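Local coordinates for protein NRD1 (Saccharomyces cerevisiae, PDB 3CLJ) that binds the C-terminal domain of RNA polymerase II through its CTD-interacting domain, acting with Nab3 and Sen1 in transcription termination, at residues I68-L73 with S130-K135; L45-S50 with N95-V100. All coordinates share one frame; numbering follows the deposited sequence. Where two conformers were deposited one is given.

Contact 1. Residues I68-L73 with S130-K135; sequences IGRAYL and SGLFQK
Leu132 and Leu73 make the apolar part of this helix-to-loop contact, meeting where Leu73 CD2 lies 4.0 Å from Leu132 CB. With CG anti to the backbone N (chi1 -177°), Leu73 reaches across to the loop, and the same CD2 methyl rests 3.6 Å from Ser130 O, a carbonyl that accepts a hydrogen bond from Arg77. Leu132 runs over the helix backbone: its CD1 is 3.6 Å from Gly69 O, and its CD2 meets Arg70 CG at 4.0 Å. A CB on Gly69 would point toward the loop and crowd Leu132 CD2, so the glycine permits this close approach.

Polar groups contribute by van der Waals contact alone, since no hydrogen bond joins the segments. Arg70 CD packs 3.4 Å from Ser130 OG, whose own bond goes to Ile126 O, while the guanidinium, turned by a bend at chi3, forms a salt bridge with Asp66 through NE.

Gly131, with positive phi, is the first residue beyond helix 114-130 and starts a type II beta turn to Gln134. This helix end and the turn after it pack against helix 58-77, joining two parts of the all-helical CID fold.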
loop_
_atom_site.group_PDB
_atom_site.type_symbol
_atom_site.label_atom_id
_atom_site.label_comp_id
_atom_site.label_asym_id
_atom_site.label_seq_id
_atom_site.Cartn_x
_atom_site.Cartn_y
_atom_site.Cartn_z
ATOM N N ILE A 68 0.628 -4.238 4.727
ATOM C CA ILE A 68 -0.450 -5.164 4.591
ATOM C C ILE A 68 -0.156 -6.107 3.397
ATOM O O ILE A 68 -0.284 -7.339 3.511
ATOM C CB ILE A 68 -1.804 -4.398 4.465
ATOM C CG1 ILE A 68 -2.199 -3.833 5.841
ATOM C CG2 ILE A 68 -2.936 -5.340 3.878
ATOM C CD1 ILE A 68 -3.469 -2.875 5.787
ATOM N N GLY A 69 0.298 -5.538 2.283
ATOM C CA GLY A 69 0.644 -6.361 1.159
ATOM C C GLY A 69 1.661 -7.439 1.405
ATOM O O GLY A 69 1.461 -8.585 0.942
ATOM N N ARG A 70 2.765 -7.110 2.129
ATOM C CA ARG A 70 3.829 -8.099 2.347
ATOM C C ARG A 70 3.413 -9.030 3.486
ATOM O O ARG A 70 3.815 -10.182 3.483
ATOM C CB ARG A 70 5.262 -7.515 2.548
ATOM C CG ARG A 70 6.017 -7.016 1.251
ATOM C CD ARG A 70 7.545 -6.548 1.480
ATOM N NE ARG A 70 7.568 -5.477 2.480
ATOM C CZ ARG A 70 7.847 -5.628 3.775
ATOM N NH1 ARG A 70 8.235 -6.805 4.276
ATOM N NH2 ARG A 70 7.702 -4.590 4.574
ATOM N N ALA A 71 2.574 -8.552 4.421
ATOM C CA ALA A 71 2.013 -9.452 5.468
ATOM C C ALA A 71 1.117 -10.545 4.841
ATOM O O ALA A 71 1.235 -11.725 5.160
ATOM C CB ALA A 71 1.266 -8.685 6.563
ATOM N N TYR A 72 0.284 -10.141 3.901
ATOM C CA TYR A 72 -0.629 -11.048 3.200
ATOM C C TYR A 72 0.148 -11.994 2.318
ATOM O O TYR A 72 -0.184 -13.169 2.243
ATOM C CB TYR A 72 -1.624 -10.222 2.372
ATOM C CG TYR A 72 -2.870 -9.809 3.126
ATOM C CD1 TYR A 72 -2.981 -9.988 4.502
ATOM C CD2 TYR A 72 -3.923 -9.181 2.467
ATOM C CE1 TYR A 72 -4.152 -9.600 5.202
ATOM C CE2 TYR A 72 -5.113 -8.800 3.170
ATOM C CZ TYR A 72 -5.234 -9.018 4.528
ATOM O OH TYR A 72 -6.426 -8.682 5.217
ATOM N N LEU A 73 1.169 -11.454 1.641
ATOM C CA LEU A 73 2.121 -12.222 0.808
ATOM C C LEU A 73 2.813 -13.289 1.620
ATOM O O LEU A 73 3.062 -14.393 1.115
ATOM C CB LEU A 73 3.170 -11.316 0.107
ATOM C CG LEU A 73 4.187 -11.978 -0.845
ATOM C CD1 LEU A 73 3.478 -12.730 -1.988
ATOM C CD2 LEU A 73 5.226 -11.014 -1.398
ATOM N N SER A 130 11.010 -8.955 -2.910
ATOM C CA SER A 130 9.961 -9.784 -2.255
ATOM C C SER A 130 9.067 -10.616 -3.153
ATOM O O SER A 130 8.485 -11.618 -2.689
ATOM C CB SER A 130 9.019 -8.890 -1.432
ATOM O OG SER A 130 9.764 -8.270 -0.393
ATOM N N GLY A 131 8.909 -10.187 -4.412
ATOM C CA GLY A 131 7.919 -10.793 -5.271
ATOM C C GLY A 131 6.541 -10.167 -5.086
ATOM O O GLY A 131 5.567 -10.704 -5.599
ATOM N N LEU A 132 6.439 -9.045 -4.375
ATOM C CA LEU A 132 5.159 -8.333 -4.277
ATOM C C LEU A 132 4.918 -7.569 -5.619
ATOM O O LEU A 132 5.744 -6.731 -6.030
ATOM C CB LEU A 132 5.072 -7.374 -3.052
ATOM C CG LEU A 132 3.655 -6.805 -2.757
ATOM C CD1 LEU A 132 2.650 -7.949 -2.383
ATOM C CD2 LEU A 132 3.704 -5.712 -1.708
ATOM N N PHE A 133 3.833 -7.921 -6.287
ATOM C CA PHE A 133 3.457 -7.330 -7.578
ATOM C C PHE A 133 4.388 -7.796 -8.716
ATOM O O PHE A 133 4.693 -7.032 -9.637
ATOM C CB PHE A 133 3.320 -5.783 -7.513
ATOM C CG PHE A 133 2.563 -5.272 -6.292
ATOM C CD1 PHE A 133 3.099 -4.299 -5.469
ATOM C CD2 PHE A 133 1.329 -5.824 -5.938
ATOM C CE1 PHE A 133 2.371 -3.806 -4.335
ATOM C CE2 PHE A 133 0.632 -5.358 -4.814
ATOM C CZ PHE A 133 1.145 -4.363 -4.023
ATOM N N GLN A 134 4.810 -9.051 -8.664
ATOM C CA GLN A 134 5.725 -9.594 -9.656
ATOM C C GLN A 134 5.149 -9.681 -11.085
ATOM O O GLN A 134 5.904 -9.763 -12.059
ATOM C CB GLN A 134 6.326 -10.935 -9.183
ATOM C CG GLN A 134 5.363 -12.106 -8.897
ATOM C CD GLN A 134 4.744 -12.800 -10.109
ATOM O OE1 GLN A 134 5.395 -13.060 -11.144
ATOM N NE2 GLN A 134 3.465 -13.151 -9.965
ATOM N N LYS A 135 3.816 -9.677 -11.209
ATOM C CA LYS A 135 3.168 -9.803 -12.503
ATOM C C LYS A 135 3.247 -8.457 -13.258
ATOM O O LYS A 135 3.115 -8.412 -14.488
ATOM C CB LYS A 135 1.668 -10.108 -12.355
ATOM C CG LYS A 135 1.296 -11.519 -11.996
ATOM C CD LYS A 135 -0.224 -11.636 -12.002
ATOM C CE LYS A 135 -0.672 -13.035 -11.577
ATOM N NZ LYS A 135 -1.995 -13.383 -12.193
#

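Contact 2. Residues L45-S50 with N95-V100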
loop_
_atom_site.group_PDB
_atom_site.type_symbol
_atom_site.label_atom_id
_atom_site.label_comp_id
_atom_site.label_asym_id
_atom_site.label_seq_id
_atom_site.Cartn_x
_atom_site.Cartn_y
_atom_site.Cartn_z
ATOM N N LEU A 45 -10.536 0.322 0.929
ATOM C CA LEU A 45 -10.231 1.498 1.728
ATOM C C LEU A 45 -8.794 2.009 1.650
ATOM O O LEU A 45 -8.585 3.222 1.522
ATOM C CB LEU A 45 -10.735 1.382 3.172
ATOM C CG LEU A 45 -10.604 2.644 4.058
ATOM C CD1 LEU A 45 -11.347 3.897 3.459
ATOM C CD2 LEU A 45 -11.108 2.381 5.527
ATOM N N ILE A 46 -7.803 1.106 1.707
ATOM C CA ILE A 46 -6.413 1.527 1.692
ATOM C C ILE A 46 -5.999 1.992 0.295
ATOM O O ILE A 46 -5.154 2.853 0.167
ATOM C CB ILE A 46 -5.427 0.476 2.360
ATOM C CG1 ILE A 46 -5.147 -0.753 1.465
ATOM C CG2 ILE A 46 -5.906 0.136 3.820
ATOM C CD1 ILE A 46 -4.105 -1.761 2.032
ATOM N N ILE A 47 -6.578 1.385 -0.726
ATOM C CA ILE A 47 -6.451 1.850 -2.134
ATOM C C ILE A 47 -6.958 3.284 -2.275
ATOM O O ILE A 47 -6.285 4.158 -2.842
ATOM C CB ILE A 47 -7.189 0.902 -3.117
ATOM C CG1 ILE A 47 -6.425 -0.450 -3.207
ATOM C CG2 ILE A 47 -7.269 1.524 -4.514
ATOM C CD1 ILE A 47 -7.147 -1.548 -3.984
ATOM N N ASP A 48 -8.145 3.520 -1.725
ATOM C CA ASP A 48 -8.800 4.808 -1.812
ATOM C C ASP A 48 -8.092 5.858 -0.951
ATOM O O ASP A 48 -8.051 7.043 -1.301
ATOM C CB ASP A 48 -10.284 4.639 -1.442
ATOM C CG ASP A 48 -11.085 3.905 -2.541
ATOM O OD1 ASP A 48 -10.613 3.841 -3.697
ATOM O OD2 ASP A 48 -12.242 3.453 -2.300
ATOM N N TYR A 49 -7.558 5.429 0.185
ATOM C CA TYR A 49 -6.771 6.323 1.000
ATOM C C TYR A 49 -5.556 6.837 0.171
ATOM O O TYR A 49 -5.261 8.028 0.157
ATOM C CB TYR A 49 -6.271 5.607 2.282
ATOM C CG TYR A 49 -5.380 6.529 3.040
ATOM C CD1 TYR A 49 -5.923 7.652 3.708
ATOM C CD2 TYR A 49 -3.986 6.355 3.026
ATOM C CE1 TYR A 49 -5.078 8.550 4.396
ATOM C CE2 TYR A 49 -3.156 7.200 3.717
ATOM C CZ TYR A 49 -3.699 8.336 4.354
ATOM O OH TYR A 49 -2.863 9.229 4.993
ATOM N N SER A 50 -4.869 5.928 -0.493
ATOM C CA SER A 50 -3.792 6.291 -1.441
ATOM C C SER A 50 -4.212 7.298 -2.526
ATOM O O SER A 50 -3.473 8.227 -2.882
ATOM C CB SER A 50 -3.227 5.016 -2.115
ATOM O OG SER A 50 -1.955 5.276 -2.701
ATOM N N ASN A 95 -4.062 -9.553 -5.455
ATOM C CA ASN A 95 -4.451 -9.384 -6.848
ATOM C C ASN A 95 -5.098 -8.058 -7.079
ATOM O O ASN A 95 -4.743 -7.395 -8.029
ATOM C CB ASN A 95 -5.350 -10.544 -7.338
ATOM C CG ASN A 95 -4.534 -11.741 -7.779
ATOM O OD1 ASN A 95 -3.341 -11.587 -8.124
ATOM N ND2 ASN A 95 -5.146 -12.953 -7.754
ATOM N N THR A 96 -5.976 -7.653 -6.159
ATOM C CA THR A 96 -6.655 -6.342 -6.201
ATOM C C THR A 96 -5.656 -5.175 -6.156
ATOM O O THR A 96 -5.765 -4.236 -6.930
ATOM C CB THR A 96 -7.672 -6.216 -5.051
ATOM O OG1 THR A 96 -8.610 -7.284 -5.165
ATOM C CG2 THR A 96 -8.456 -4.881 -5.064
ATOM N N LEU A 97 -4.703 -5.257 -5.234
ATOM C CA LEU A 97 -3.683 -4.274 -5.087
ATOM C C LEU A 97 -2.847 -4.229 -6.346
ATOM O O LEU A 97 -2.615 -3.140 -6.878
ATOM C CB LEU A 97 -2.804 -4.557 -3.872
ATOM C CG LEU A 97 -3.382 -4.341 -2.485
ATOM C CD1 LEU A 97 -2.494 -5.022 -1.413
ATOM C CD2 LEU A 97 -3.595 -2.826 -2.211
ATOM N N GLY A 98 -2.373 -5.397 -6.796
ATOM C CA GLY A 98 -1.619 -5.473 -8.046
ATOM C C GLY A 98 -2.350 -4.842 -9.239
ATOM O O GLY A 98 -1.686 -4.201 -10.101
ATOM N N GLU A 99 -3.684 -5.001 -9.332
ATOM C CA GLU A 99 -4.400 -4.368 -10.445
ATOM C C GLU A 99 -4.423 -2.819 -10.433
ATOM O O GLU A 99 -4.598 -2.218 -11.466
ATOM C CB GLU A 99 -5.783 -4.999 -10.685
ATOM C CG GLU A 99 -5.738 -6.478 -11.182
ATOM C CD GLU A 99 -4.844 -6.694 -12.419
ATOM O OE1 GLU A 99 -5.228 -6.251 -13.529
ATOM O OE2 GLU A 99 -3.749 -7.303 -12.273
ATOM N N VAL A 100 -4.201 -2.172 -9.282
ATOM C CA VAL A 100 -4.156 -0.701 -9.205
ATOM C C VAL A 100 -2.798 -0.105 -8.835
ATOM O O VAL A 100 -2.668 1.113 -8.841
ATOM C CB VAL A 100 -5.204 -0.093 -8.202
ATOM C CG1 VAL A 100 -6.669 -0.439 -8.675
ATOM C CG2 VAL A 100 -4.866 -0.548 -6.789
#
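This is a buried, wholly apolar helix-helix contact within the CID domain, between helix 39-52 and helix 90-111. The local axes run nearly parallel, at 21° to each other, and stay 11.0 Å apart at closest approach, a spacing bridged by side chains rather than backbone. Ile47 carries most of it. With CG1 anti to the carbonyl carbon (chi1 -70°) and the chain extended beyond it (chi2 172°), the CD1 methyl comes among Thr96, Leu97 and Val100. CD1 touches Thr96 CG2 at 3.7 Å, the two side chains crossing at about a right angle, and Val100 CG2 at 3.8 Å. One bond back, Ile47 CG1 meets Leu97 CD2 at 3.8 Å, and the other branch, Ile47 CG2, packs 3.9 Å from Val100 CG2, so a single valine methyl touches both branches of the isoleucine. Replacing Ile47 by an alanine would remove CG1, CG2 and CD1, and would probably open a gap between the helices and leave Thr96, Leu97 and Val100 without their common partner. Ile46 adds a looser touch, its CD1 standing 4.4 Å from Leu97 CD2, and also packs on Ile64 and Ile65 of helix 58-77. Thr96 offers its methyl to the interface, while its OG1 hydrogen-bonds to His92 O in its own helix. With no polar bond between the segments, their mutual hold depends on the fit of branched side chains through their carbon atoms, and probably on the hydrophobic effect.

In the fold
Contact 2 is the more central, about 7 Å from the centre of the chain to its own centre, whereas contact 1 lies about 10 Å out and is only partly buried. Neither has a hydrogen bond between its segments, but the chemistry shifts with place: 45-50 with 95-100 is aliphatic carbon against aliphatic carbon, while 68-73 with 130-135 mixes leucine packing with carbonyls, a serine and the stem of an arginine. No helix is common to both, yet they touch. Phe133 of the loop packs against Leu97 and Gly98, and Ile68 meets Ile46. Helices 39-52, 58-77 and 90-111 and the loop after helix 114-130 are thus linked through packing of side chains across the interior.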